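Side-chain contact in ribonuclease H (Uncultured organism, PDB 3U3G), which probably cleaves the RNA strand of RNA/DNA hybrids, as an RNase H1 homologue recovered from compost: residues 78-81 and 82-86. Residues are numbered along the deposited sequence; the frame is centred on the assembly and turned at random.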
ATOM      1  N   SER A  78      -5.422   5.468   6.387  1.00 14.63           N
ATOM      2  CA  SER A  78      -5.529   4.911   7.732  1.00 14.53           C
ATOM      3  C   SER A  78      -4.460   5.538   8.622  1.00 12.73           C
ATOM      4  O   SER A  78      -3.275   5.249   8.477  1.00 13.58           O
ATOM      5  CB  SER A  78      -5.329   3.392   7.695  1.00 16.03           C
ATOM      6  OG  SER A  78      -5.146   2.877   9.008  1.00 19.06           O
ATOM      7  N   GLU A  79      -4.868   6.390   9.557  1.00 12.12           N
ATOM      8  CA  GLU A  79      -3.898   6.991  10.447  1.00 11.66           C
ATOM      9  C   GLU A  79      -3.216   5.928  11.312  1.00 11.85           C
ATOM     10  O   GLU A  79      -2.011   5.994  11.555  1.00  9.47           O
ATOM     11  CB  GLU A  79      -4.515   8.097  11.318  1.00 11.84           C
ATOM     12  CG  GLU A  79      -3.440   8.823  12.103  1.00 11.67           C
ATOM     13  CD  GLU A  79      -3.925  10.030  12.873  1.00 16.95           C
ATOM     14  OE1 GLU A  79      -5.122  10.355  12.807  1.00 16.41           O
ATOM     15  OE2 GLU A  79      -3.058  10.683  13.490  1.00 23.59           O
ATOM     16  N   LEU A  80      -3.989   4.952  11.784  1.00  9.11           N
ATOM     17  CA  LEU A  80      -3.429   3.866  12.569  1.00  9.76           C
ATOM     18  C   LEU A  80      -2.291   3.156  11.837  1.00  7.33           C
ATOM     19  O   LEU A  80      -1.213   2.980  12.382  1.00  8.64           O
ATOM     20  CB  LEU A  80      -4.513   2.863  12.946  1.00 10.32           C
ATOM     21  CG  LEU A  80      -4.025   1.617  13.681  1.00 11.01           C
ATOM     22  CD1 LEU A  80      -3.413   2.001  15.009  1.00 14.09           C
ATOM     23  CD2 LEU A  80      -5.179   0.655  13.887  1.00 14.04           C
ATOM     24  N   ILE A  81      -2.520   2.790  10.580  1.00  8.31           N
ATOM     25  CA  ILE A  81      -1.497   2.039   9.869  1.00  8.78           C
ATOM     26  C   ILE A  81      -0.272   2.909   9.586  1.00  8.84           C
ATOM     27  O   ILE A  81       0.860   2.464   9.728  1.00  8.51           O
ATOM     28  CB  ILE A  81      -2.043   1.402   8.590  1.00  9.02           C
ATOM     29  CG1 ILE A  81      -3.080   0.341   8.963  1.00 15.73           C
ATOM     30  CG2 ILE A  81      -0.899   0.757   7.810  1.00 10.36           C
ATOM     31  CD1 ILE A  81      -3.829  -0.215   7.782  1.00 17.00           C
ATOM     32  N   VAL A  82      -0.493   4.187   9.310  1.00  9.07           N
ATOM     33  CA  VAL A  82       0.638   5.104   9.164  1.00  8.35           C
ATOM     34  C   VAL A  82       1.478   5.190  10.440  1.00  9.85           C
ATOM     35  O   VAL A  82       2.700   5.041  10.396  1.00  8.15           O
ATOM     36  CB  VAL A  82       0.162   6.501   8.739  1.00  7.73           C
ATOM     37  CG1 VAL A  82       1.303   7.502   8.826  1.00 10.41           C
ATOM     38  CG2 VAL A  82      -0.396   6.463   7.317  1.00 10.52           C
ATOM     39  N   ARG A  83       0.820   5.323  11.590  1.00  7.85           N
ATOM     40  CA  ARG A  83       1.560   5.409  12.838  1.00  7.37           C
ATOM     41  C   ARG A  83       2.279   4.111  13.171  1.00  7.28           C
ATOM     42  O   ARG A  83       3.335   4.123  13.789  1.00  8.37           O
ATOM     43  CB  ARG A  83       0.656   5.854  13.989  1.00  7.86           C
ATOM     44  CG  ARG A  83      -0.016   7.220  13.801  1.00  8.82           C
ATOM     45  CD  ARG A  83       0.941   8.361  13.447  1.00 14.27           C
ATOM     46  NE  ARG A  83       0.144   9.520  13.017  1.00 14.92           N
ATOM     47  CZ  ARG A  83       0.386  10.273  11.948  1.00 10.69           C
ATOM     48  NH1 ARG A  83       1.508  10.158  11.217  1.00 10.61           N
ATOM     49  NH2 ARG A  83      -0.517  11.168  11.579  1.00 18.83           N
ATOM     50  N   GLN A  84       1.658   2.988  12.821  1.00  7.90           N
ATOM     51  CA  GLN A  84       2.299   1.681  12.988  1.00  8.77           C
ATOM     52  C   GLN A  84       3.552   1.590  12.120  1.00  7.18           C
ATOM     53  O   GLN A  84       4.628   1.245  12.601  1.00  8.76           O
ATOM     54  CB  GLN A  84       1.322   0.560  12.616  1.00  8.37           C
ATOM     55  CG  GLN A  84       0.233   0.355  13.661  1.00  9.92           C
ATOM     56  CD  GLN A  84      -0.825  -0.646  13.229  1.00 10.79           C
ATOM     57  OE1 GLN A  84      -1.009  -0.928  12.034  1.00  9.46           O
ATOM     58  NE2 GLN A  84      -1.618  -1.087  14.190  1.00 12.76           N
ATOM     59  N   MET A  85       3.410   1.965  10.852  1.00  7.46           N
ATOM     60  CA  MET A  85       4.522   1.878   9.911  1.00  8.03           C
ATOM     61  C   MET A  85       5.683   2.799  10.279  1.00  9.68           C
ATOM     62  O   MET A  85       6.844   2.462  10.069  1.00 10.50           O
ATOM     63  CB  MET A  85       4.040   2.165   8.484  1.00  9.06           C
ATOM     64  CG  MET A  85       3.109   1.103   7.902  1.00  7.78           C
ATOM     65  SD  MET A  85       3.907  -0.504   7.754  1.00  9.58           S
ATOM     66  CE  MET A  85       2.511  -1.596   8.007  1.00 13.40           C
ATOM     67  N   GLN A  86       5.361   3.933  10.892  1.00  8.37           N
ATOM     68  CA  GLN A  86       6.378   4.878  11.369  1.00  8.95           C
ATOM     69  C   GLN A  86       7.003   4.447  12.674  1.00  8.88           C
ATOM     70  O   GLN A  86       7.973   5.047  13.127  1.00 10.46           O
ATOM     71  CB  GLN A  86       5.742   6.249  11.565  1.00  8.57           C
ATOM     72  CG  GLN A  86       5.352   6.898  10.269  1.00 10.02           C
ATOM     73  CD  GLN A  86       4.783   8.281  10.476  1.00 11.51           C
ATOM     74  OE1 GLN A  86       3.960   8.507  11.377  1.00 10.16           O
ATOM     75  NE2 GLN A  86       5.281   9.238   9.691  1.00 13.36           N
TER
HETATM   76  O   HOH W   1      -1.376   9.791  15.842  1.00 20.16           O
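Glu79 holds CG trans to its backbone N (chi1 -173°) and stays extended, while Arg83 turns CG beside its own N and bends at chi2 (-52°). The two ends therefore meet one helical turn apart in an i to i+4 salt bridge. Arg83 NH2 donates to Glu79 OE2 at 3.2 Å. The weaker bond from Arg83 NE to the same Glu79 OE2 is 3.4 Å long. OE2 lies at the edge of the guanidinium, near its plane, but the donor NH2 approaches from above the carboxylate plane. The two planes are perpendicular. A water bridges Glu79 OE2 and Arg83 NE. At another corner, Arg83 NH1 donates to Gln86 OE1 at 3.0 Å, so the guanidinium is held at both terminal nitrogens.

This is the short helix 79-85 of the RNase H fold, following the strand 71-76. Ser78 is its N-cap: Ser78 OG accepts from Ile81 N at 3.1 Å. Glu79 and Arg83 also touch His118 on strand 115-118.

On another side, the Gln84 amide lies across Leu80, with Gln84 NE2 3.7 Å from Leu80 CG. Gln84 OE1 is hydrogen-bonded to Tyr50 OH of helix 45-60. Ile81 and Met85 run side by side, Ile81 CG2 lying 4.0 Å from Met85 CG. Both also pack on Tyr50.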